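Local coordinates for protein alpha-L-arabinosidase (Xanthomonas axonopodis pv. citri, PDB 6D25) that probably removes alpha-L-arabinofuranosyl groups from arabinoxylans, including internally di-substituted ones, as a trimeric GH51 arabinofuranosidase, at residues A[191-204]-A[231-243]. Residues are numbered along the deposited sequence; the frame is centred on the assembly and turned at random.
Sequences PWQVPYFGVGNELW and SQKILKIAPGPSD
With CG of Q232 held between its backbone N and carbonyl carbon (chi1 63°) and the chain extended beyond, the Q232 amide reaches the backbone of W192 and V194. There it acts as a peptide surrogate: NE2 donates to W192 O at 2.9 Å, V194 N donates to a lone pair of OE1, also at 2.9 Å, and both bonds are nearly straight. The bent side chain of Q193 lays its own amide on this one, the two planes only 9° apart.

From P195 onward the backbone takes over as a parallel ladder along strands 196-199 and 235-238: F197 N and V199 N give to L235 O and I237 O, and L235 N and I237 N to P195 O and F197 O. On the face of F197 and K236, F197 CB meets CG2 of I234, just before the strand; on the face of Y196 and L235 these two side chains run side by side, and Y196 OH is hydrogen-bonded to Q149 OE1. V199 O, covered by P239 (CD at 3.3 Å), has no hydrogen-bond partner in the model.

Past the strands, L203 CD1 presses on P239 CG. W204 NE1 donates to G240 O, which lies in the indole plane, and S242 CB sits over the face of the W204 six-membered ring. Helix 212-224 completes this beta-alpha-beta unit, consistent with the family's (beta/alpha)8 barrel. The Q232 amide thus continues the peptide pairing before the ladder, while past it a single indole N-H and a CH-pi contact tie W204 to 240-242.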
ATOM      1  N   PRO A 191     -10.878  26.603 -11.934  1.00 20.35           N
ATOM      2  CA  PRO A 191     -10.887  25.147 -11.944  1.00 19.60           C
ATOM      3  C   PRO A 191     -11.427  24.586 -13.276  1.00 18.86           C
ATOM      4  O   PRO A 191     -12.203  25.252 -13.955  1.00 18.39           O
ATOM      5  CB  PRO A 191     -11.893  24.737 -10.855  1.00 20.22           C
ATOM      6  CG  PRO A 191     -12.046  25.933  -9.992  1.00 20.96           C
ATOM      7  CD  PRO A 191     -11.732  27.138 -10.868  1.00 20.79           C
ATOM      8  N   TRP A 192     -11.017  23.385 -13.618  1.00 17.71           N
ATOM      9  CA  TRP A 192     -11.694  22.604 -14.629  1.00 17.34           C
ATOM     10  C   TRP A 192     -12.776  21.748 -13.953  1.00 17.70           C
ATOM     11  O   TRP A 192     -12.756  21.509 -12.751  1.00 18.03           O
ATOM     12  CB  TRP A 192     -10.735  21.654 -15.342  1.00 17.00           C
ATOM     13  CG  TRP A 192      -9.652  22.255 -16.184  1.00 16.76           C
ATOM     14  CD1 TRP A 192      -9.768  22.764 -17.443  1.00 16.81           C
ATOM     15  CD2 TRP A 192      -8.254  22.285 -15.859  1.00 16.72           C
ATOM     16  NE1 TRP A 192      -8.541  23.135 -17.903  1.00 16.86           N
ATOM     17  CE2 TRP A 192      -7.583  22.831 -16.966  1.00 16.82           C
ATOM     18  CE3 TRP A 192      -7.505  21.867 -14.763  1.00 16.83           C
ATOM     19  CZ2 TRP A 192      -6.199  22.997 -16.997  1.00 17.07           C
ATOM     20  CZ3 TRP A 192      -6.139  22.049 -14.781  1.00 16.99           C
ATOM     21  CH2 TRP A 192      -5.491  22.596 -15.893  1.00 17.20           C
ATOM     22  N   GLN A 193     -13.687  21.243 -14.758  1.00 17.33           N
ATOM     23  CA  GLN A 193     -14.640  20.242 -14.333  1.00 17.68           C
ATOM     24  C   GLN A 193     -14.032  18.856 -14.545  1.00 16.91           C
ATOM     25  O   GLN A 193     -13.526  18.550 -15.635  1.00 15.68           O
ATOM     26  CB  GLN A 193     -15.943  20.367 -15.143  1.00 18.49           C
ATOM     27  CG  GLN A 193     -16.596  21.741 -15.049  1.00 19.69           C
ATOM     28  CD  GLN A 193     -17.065  22.077 -13.651  1.00 20.94           C
ATOM     29  OE1 GLN A 193     -17.844  21.328 -13.062  1.00 22.43           O
ATOM     30  NE2 GLN A 193     -16.584  23.184 -13.120  1.00 20.18           N
ATOM     31  N   VAL A 194     -14.095  18.043 -13.492  1.00 17.17           N
ATOM     32  CA  VAL A 194     -13.664  16.654 -13.515  1.00 17.42           C
ATOM     33  C   VAL A 194     -14.837  15.768 -13.075  1.00 17.48           C
ATOM     34  O   VAL A 194     -14.926  15.352 -11.912  1.00 17.45           O
ATOM     35  CB  VAL A 194     -12.410  16.421 -12.650  1.00 17.89           C
ATOM     36  CG1 VAL A 194     -11.960  14.969 -12.746  1.00 18.17           C
ATOM     37  CG2 VAL A 194     -11.263  17.350 -13.058  1.00 18.92           C
ATOM     38  N   PRO A 195     -15.720  15.457 -14.015  1.00 17.07           N
ATOM     39  CA  PRO A 195     -16.950  14.803 -13.607  1.00 16.62           C
ATOM     40  C   PRO A 195     -16.806  13.303 -13.313  1.00 16.04           C
ATOM     41  O   PRO A 195     -17.621  12.779 -12.539  1.00 16.25           O
ATOM     42  CB  PRO A 195     -17.935  15.020 -14.754  1.00 17.16           C
ATOM     43  CG  PRO A 195     -17.021  15.230 -15.947  1.00 17.56           C
ATOM     44  CD  PRO A 195     -15.853  16.027 -15.361  1.00 17.47           C
ATOM     45  N   TYR A 196     -15.802  12.637 -13.887  1.00 15.73           N
ATOM     46  CA  TYR A 196     -15.573  11.218 -13.698  1.00 15.30           C
ATOM     47  C   TYR A 196     -14.103  10.991 -13.367  1.00 14.97           C
ATOM     48  O   TYR A 196     -13.225  11.555 -14.010  1.00 14.52           O
ATOM     49  CB  TYR A 196     -15.952  10.409 -14.941  1.00 15.61           C
ATOM     50  CG  TYR A 196     -17.248  10.833 -15.592  1.00 16.01           C
ATOM     51  CD1 TYR A 196     -18.477  10.515 -15.037  1.00 17.00           C
ATOM     52  CD2 TYR A 196     -17.243  11.562 -16.752  1.00 16.68           C
ATOM     53  CE1 TYR A 196     -19.673  10.928 -15.615  1.00 17.95           C
ATOM     54  CE2 TYR A 196     -18.421  11.955 -17.364  1.00 17.58           C
ATOM     55  CZ  TYR A 196     -19.649  11.653 -16.794  1.00 18.04           C
ATOM     56  OH  TYR A 196     -20.796  12.119 -17.386  1.00 17.73           O
ATOM     57  N   PHE A 197     -13.862  10.141 -12.393  1.00 14.61           N
ATOM     58  CA  PHE A 197     -12.504   9.854 -11.935  1.00 15.22           C
ATOM     59  C   PHE A 197     -12.394   8.344 -11.681  1.00 15.27           C
ATOM     60  O   PHE A 197     -13.116   7.798 -10.821  1.00 15.52           O
ATOM     61  CB  PHE A 197     -12.184  10.629 -10.653  1.00 15.71           C
ATOM     62  CG  PHE A 197     -10.715  10.708 -10.347  1.00 16.62           C
ATOM     63  CD1 PHE A 197     -10.047   9.632  -9.824  1.00 17.48           C
ATOM     64  CD2 PHE A 197     -10.003  11.859 -10.635  1.00 18.27           C
ATOM     65  CE1 PHE A 197      -8.684   9.698  -9.548  1.00 18.31           C
ATOM     66  CE2 PHE A 197      -8.636  11.936 -10.401  1.00 18.49           C
ATOM     67  CZ  PHE A 197      -7.980  10.847  -9.886  1.00 18.34           C
ATOM     68  N   GLY A 198     -11.558   7.688 -12.473  1.00 15.31           N
ATOM     69  CA  GLY A 198     -11.293   6.238 -12.345  1.00 15.89           C
ATOM     70  C   GLY A 198     -10.273   5.954 -11.256  1.00 15.94           C
ATOM     71  O   GLY A 198      -9.159   6.499 -11.256  1.00 17.08           O
ATOM     72  N   VAL A 199     -10.643   5.117 -10.321  1.00 16.52           N
ATOM     73  CA  VAL A 199      -9.782   4.795  -9.181  1.00 17.64           C
ATOM     74  C   VAL A 199      -9.111   3.452  -9.434  1.00 19.00           C
ATOM     75  O   VAL A 199      -9.442   2.436  -8.800  1.00 19.04           O
ATOM     76  CB  VAL A 199     -10.547   4.860  -7.857  1.00 17.65           C
ATOM     77  CG1 VAL A 199      -9.615   4.724  -6.678  1.00 17.61           C
ATOM     78  CG2 VAL A 199     -11.320   6.158  -7.729  1.00 17.90           C
ATOM     79  N   GLY A 200      -8.150   3.490 -10.356  1.00 21.41           N
ATOM     80  CA  GLY A 200      -7.392   2.297 -10.788  1.00 21.64           C
ATOM     81  C   GLY A 200      -7.937   1.717 -12.062  1.00 22.73           C
ATOM     82  O   GLY A 200      -9.124   1.829 -12.336  1.00 24.62           O
ATOM     83  N   ASN A 201      -7.054   1.127 -12.857  1.00 23.50           N
ATOM     84  CA  ASN A 201      -7.375   0.589 -14.201  1.00 24.96           C
ATOM     85  C   ASN A 201      -6.821  -0.855 -14.291  1.00 23.48           C
ATOM     86  O   ASN A 201      -5.718  -1.128 -13.957  1.00 24.61           O
ATOM     87  CB  ASN A 201      -6.798   1.504 -15.276  1.00 27.81           C
ATOM     88  CG  ASN A 201      -7.088   2.982 -15.029  1.00 32.16           C
ATOM     89  OD1 ASN A 201      -8.182   3.472 -15.409  1.00 38.09           O
ATOM     90  ND2 ASN A 201      -6.226   3.669 -14.237  1.00 33.08           N
ATOM     91  N   GLU A 202      -7.618  -1.821 -14.637  1.00 23.54           N
ATOM     92  CA  GLU A 202      -7.105  -3.192 -14.899  1.00 23.49           C
ATOM     93  C   GLU A 202      -6.260  -3.674 -13.687  1.00 20.63           C
ATOM     94  O   GLU A 202      -5.146  -4.184 -13.835  1.00 18.22           O
ATOM     95  CB  GLU A 202      -6.330  -3.251 -16.237  1.00 28.19           C
ATOM     96  CG  GLU A 202      -7.172  -3.008 -17.524  1.00 32.96           C
ATOM     97  CD  GLU A 202      -6.774  -3.758 -18.826  1.00 37.65           C
ATOM     98  OE1 GLU A 202      -5.672  -4.393 -18.853  1.00 36.97           O
ATOM     99  OE2 GLU A 202      -7.598  -3.745 -19.858  1.00 41.01           O
ATOM    100  N   LEU A 203      -6.803  -3.583 -12.470  1.00 18.88           N
ATOM    101  CA  LEU A 203      -6.021  -3.927 -11.266  1.00 19.15           C
ATOM    102  C   LEU A 203      -5.740  -5.433 -11.214  1.00 18.47           C
ATOM    103  O   LEU A 203      -4.807  -5.832 -10.529  1.00 18.27           O
ATOM    104  CB  LEU A 203      -6.770  -3.452 -10.014  1.00 19.58           C
ATOM    105  CG  LEU A 203      -6.889  -1.929  -9.851  1.00 19.73           C
ATOM    106  CD1 LEU A 203      -7.364  -1.551  -8.473  1.00 19.72           C
ATOM    107  CD2 LEU A 203      -5.590  -1.222 -10.119  1.00 20.79           C
ATOM    108  N   TRP A 204      -6.531  -6.247 -11.910  1.00 18.22           N
ATOM    109  CA  TRP A 204      -6.311  -7.700 -12.009  1.00 19.51           C
ATOM    110  C   TRP A 204      -5.094  -7.996 -12.895  1.00 19.32           C
ATOM    111  O   TRP A 204      -4.634  -9.121 -12.890  1.00 19.35           O
ATOM    112  CB  TRP A 204      -7.544  -8.471 -12.525  1.00 20.54           C
ATOM    113  CG  TRP A 204      -8.378  -7.684 -13.472  1.00 22.35           C
ATOM    114  CD1 TRP A 204      -9.511  -6.984 -13.173  1.00 23.45           C
ATOM    115  CD2 TRP A 204      -8.100  -7.434 -14.862  1.00 23.41           C
ATOM    116  NE1 TRP A 204      -9.930  -6.289 -14.274  1.00 24.38           N
ATOM    117  CE2 TRP A 204      -9.086  -6.554 -15.323  1.00 23.59           C
ATOM    118  CE3 TRP A 204      -7.134  -7.904 -15.761  1.00 24.95           C
ATOM    119  CZ2 TRP A 204      -9.125  -6.113 -16.643  1.00 25.69           C
ATOM    120  CZ3 TRP A 204      -7.140  -7.440 -17.054  1.00 25.17           C
ATOM    121  CH2 TRP A 204      -8.127  -6.562 -17.486  1.00 25.29           C
ATOM    122  N   SER A 231     -17.929  22.964  -4.974  1.00 26.58           N
ATOM    123  CA  SER A 231     -18.266  23.581  -6.252  1.00 27.01           C
ATOM    124  C   SER A 231     -18.595  22.575  -7.358  1.00 24.77           C
ATOM    125  O   SER A 231     -19.091  22.972  -8.377  1.00 25.53           O
ATOM    126  CB  SER A 231     -17.118  24.504  -6.680  1.00 28.44           C
ATOM    127  OG  SER A 231     -15.863  23.928  -6.388  1.00 26.56           O
ATOM    128  N   GLN A 232     -18.291  21.290  -7.215  1.00 22.77           N
ATOM    129  CA  GLN A 232     -18.591  20.302  -8.255  1.00 21.66           C
ATOM    130  C   GLN A 232     -18.499  18.891  -7.655  1.00 21.87           C
ATOM    131  O   GLN A 232     -17.784  18.666  -6.674  1.00 22.87           O
ATOM    132  CB  GLN A 232     -17.636  20.396  -9.452  1.00 20.27           C
ATOM    133  CG  GLN A 232     -16.177  20.105  -9.132  1.00 18.74           C
ATOM    134  CD  GLN A 232     -15.308  20.114 -10.365  1.00 18.79           C
ATOM    135  OE1 GLN A 232     -15.340  19.133 -11.149  1.00 18.38           O
ATOM    136  NE2 GLN A 232     -14.558  21.219 -10.549  1.00 17.61           N
ATOM    137  N   LYS A 233     -19.187  17.980  -8.286  1.00 21.87           N
ATOM    138  CA  LYS A 233     -19.194  16.566  -7.860  1.00 22.91           C
ATOM    139  C   LYS A 233     -18.294  15.735  -8.786  1.00 20.98           C
ATOM    140  O   LYS A 233     -18.482  15.721 -10.011  1.00 21.11           O
ATOM    141  CB  LYS A 233     -20.643  16.084  -7.882  1.00 24.88           C
ATOM    142  CG  LYS A 233     -20.815  14.597  -7.664  1.00 28.58           C
ATOM    143  CD  LYS A 233     -20.540  14.131  -6.265  1.00 30.43           C
ATOM    144  CE  LYS A 233     -21.354  12.878  -5.946  1.00 32.57           C
ATOM    145  NZ  LYS A 233     -20.757  12.154  -4.815  1.00 33.13           N
ATOM    146  N   ILE A 234     -17.323  15.058  -8.191  1.00 19.33           N
ATOM    147  CA  ILE A 234     -16.433  14.103  -8.887  1.00 18.80           C
ATOM    148  C   ILE A 234     -16.978  12.683  -8.655  1.00 18.84           C
ATOM    149  O   ILE A 234     -16.911  12.172  -7.544  1.00 18.97           O
ATOM    150  CB  ILE A 234     -14.993  14.231  -8.389  1.00 18.31           C
ATOM    151  CG1 ILE A 234     -14.493  15.678  -8.501  1.00 19.74           C
ATOM    152  CG2 ILE A 234     -14.074  13.278  -9.152  1.00 18.66           C
ATOM    153  CD1 ILE A 234     -13.110  15.919  -7.916  1.00 19.86           C
ATOM    154  N   LEU A 235     -17.487  12.049  -9.705  1.00 18.67           N
ATOM    155  CA  LEU A 235     -17.995  10.682  -9.591  1.00 18.87           C
ATOM    156  C   LEU A 235     -16.829   9.709  -9.643  1.00 18.57           C
ATOM    157  O   LEU A 235     -15.901   9.897 -10.430  1.00 20.28           O
ATOM    158  CB  LEU A 235     -18.997  10.430 -10.736  1.00 19.56           C
ATOM    159  CG  LEU A 235     -20.254  11.303 -10.716  1.00 20.16           C
ATOM    160  CD1 LEU A 235     -21.032  11.085 -11.988  1.00 21.30           C
ATOM    161  CD2 LEU A 235     -21.129  11.035  -9.507  1.00 20.97           C
ATOM    162  N   LYS A 236     -16.909   8.648  -8.860  1.00 18.17           N
ATOM    163  CA  LYS A 236     -15.795   7.702  -8.751  1.00 18.22           C
ATOM    164  C   LYS A 236     -16.157   6.370  -9.399  1.00 17.68           C
ATOM    165  O   LYS A 236     -17.183   5.777  -9.057  1.00 17.80           O
ATOM    166  CB  LYS A 236     -15.456   7.481  -7.278  1.00 19.97           C
ATOM    167  CG  LYS A 236     -14.935   8.737  -6.569  1.00 22.40           C
ATOM    168  CD  LYS A 236     -15.127   8.652  -5.083  1.00 24.22           C
ATOM    169  CE  LYS A 236     -14.488   9.804  -4.359  1.00 26.87           C
ATOM    170  NZ  LYS A 236     -14.660   9.655  -2.893  1.00 27.27           N
ATOM    171  N   ILE A 237     -15.318   5.931 -10.300  1.00 16.74           N
ATOM    172  CA  ILE A 237     -15.490   4.672 -10.997  1.00 17.56           C
ATOM    173  C   ILE A 237     -14.515   3.639 -10.419  1.00 16.68           C
ATOM    174  O   ILE A 237     -13.298   3.829 -10.477  1.00 15.96           O
ATOM    175  CB  ILE A 237     -15.245   4.826 -12.505  1.00 18.77           C
ATOM    176  CG1 ILE A 237     -15.964   6.039 -13.112  1.00 19.89           C
ATOM    177  CG2 ILE A 237     -15.583   3.490 -13.223  1.00 18.59           C
ATOM    178  CD1 ILE A 237     -17.380   6.083 -12.846  1.00 20.58           C
ATOM    179  N   ALA A 238     -15.056   2.567  -9.864  1.00 16.25           N
ATOM    180  CA  ALA A 238     -14.276   1.469  -9.319  1.00 16.36           C
ATOM    181  C   ALA A 238     -13.803   0.512 -10.417  1.00 16.68           C
ATOM    182  O   ALA A 238     -14.494   0.277 -11.400  1.00 15.26           O
ATOM    183  CB  ALA A 238     -15.096   0.743  -8.287  1.00 16.94           C
ATOM    184  N   PRO A 239     -12.644  -0.096 -10.199  1.00 17.16           N
ATOM    185  CA  PRO A 239     -12.001  -1.051 -11.113  1.00 17.82           C
ATOM    186  C   PRO A 239     -12.770  -2.386 -11.088  1.00 17.34           C
ATOM    187  O   PRO A 239     -12.922  -3.010 -10.057  1.00 18.37           O
ATOM    188  CB  PRO A 239     -10.576  -1.138 -10.548  1.00 18.09           C
ATOM    189  CG  PRO A 239     -10.752  -0.945  -9.098  1.00 19.18           C
ATOM    190  CD  PRO A 239     -11.808   0.126  -9.014  1.00 18.19           C
ATOM    191  N   GLY A 240     -13.364  -2.724 -12.215  1.00 17.00           N
ATOM    192  CA  GLY A 240     -14.248  -3.878 -12.318  1.00 17.07           C
ATOM    193  C   GLY A 240     -13.637  -5.001 -13.150  1.00 17.39           C
ATOM    194  O   GLY A 240     -12.432  -5.054 -13.366  1.00 17.09           O
ATOM    195  N   PRO A 241     -14.476  -5.966 -13.581  1.00 17.83           N
ATOM    196  CA  PRO A 241     -14.043  -7.198 -14.176  1.00 17.79           C
ATOM    197  C   PRO A 241     -13.550  -7.064 -15.631  1.00 18.94           C
ATOM    198  O   PRO A 241     -13.949  -6.155 -16.379  1.00 18.55           O
ATOM    199  CB  PRO A 241     -15.300  -8.043 -14.187  1.00 18.67           C
ATOM    200  CG  PRO A 241     -16.399  -7.036 -14.357  1.00 18.08           C
ATOM    201  CD  PRO A 241     -15.925  -5.873 -13.498  1.00 17.93           C
ATOM    202  N   SER A 242     -12.704  -7.999 -16.000  1.00 20.16           N
ATOM    203  CA  SER A 242     -12.442  -8.334 -17.376  1.00 21.51           C
ATOM    204  C   SER A 242     -13.354  -9.488 -17.808  1.00 20.47           C
ATOM    205  O   SER A 242     -13.463 -10.458 -17.071  1.00 19.39           O
ATOM    206  CB  SER A 242     -11.024  -8.804 -17.557  1.00 24.28           C
ATOM    207  OG  SER A 242     -10.759  -9.014 -18.940  1.00 28.83           O
ATOM    208  N   ASP A 243     -13.973  -9.402 -18.990  1.00 20.33           N
ATOM    209  CA  ASP A 243     -14.642 -10.544 -19.592  1.00 21.71           C
ATOM    210  C   ASP A 243     -15.666 -11.106 -18.601  1.00 19.74           C
ATOM    211  O   ASP A 243     -16.455 -10.350 -18.060  1.00 18.17           O
ATOM    212  CB  ASP A 243     -13.659 -11.620 -20.072  1.00 26.52           C
ATOM    213  CG  ASP A 243     -12.619 -11.146 -21.066  1.00 33.62           C
ATOM    214  OD1 ASP A 243     -12.851 -10.095 -21.692  1.00 37.50           O
ATOM    215  OD2 ASP A 243     -11.566 -11.847 -21.230  1.00 41.33           O
TER
HETATM  216  O   HOH W   1     -17.657  24.152 -10.610  1.00 31.67           O
HETATM  217  O   HOH W   2     -19.948  14.423 -12.051  1.00 21.71           O
HETATM  218  O   HOH W   3     -11.808   2.620 -12.754  1.00 24.76           O
HETATM  219  O   HOH W   4      -9.812  -3.595 -12.519  1.00 29.05           O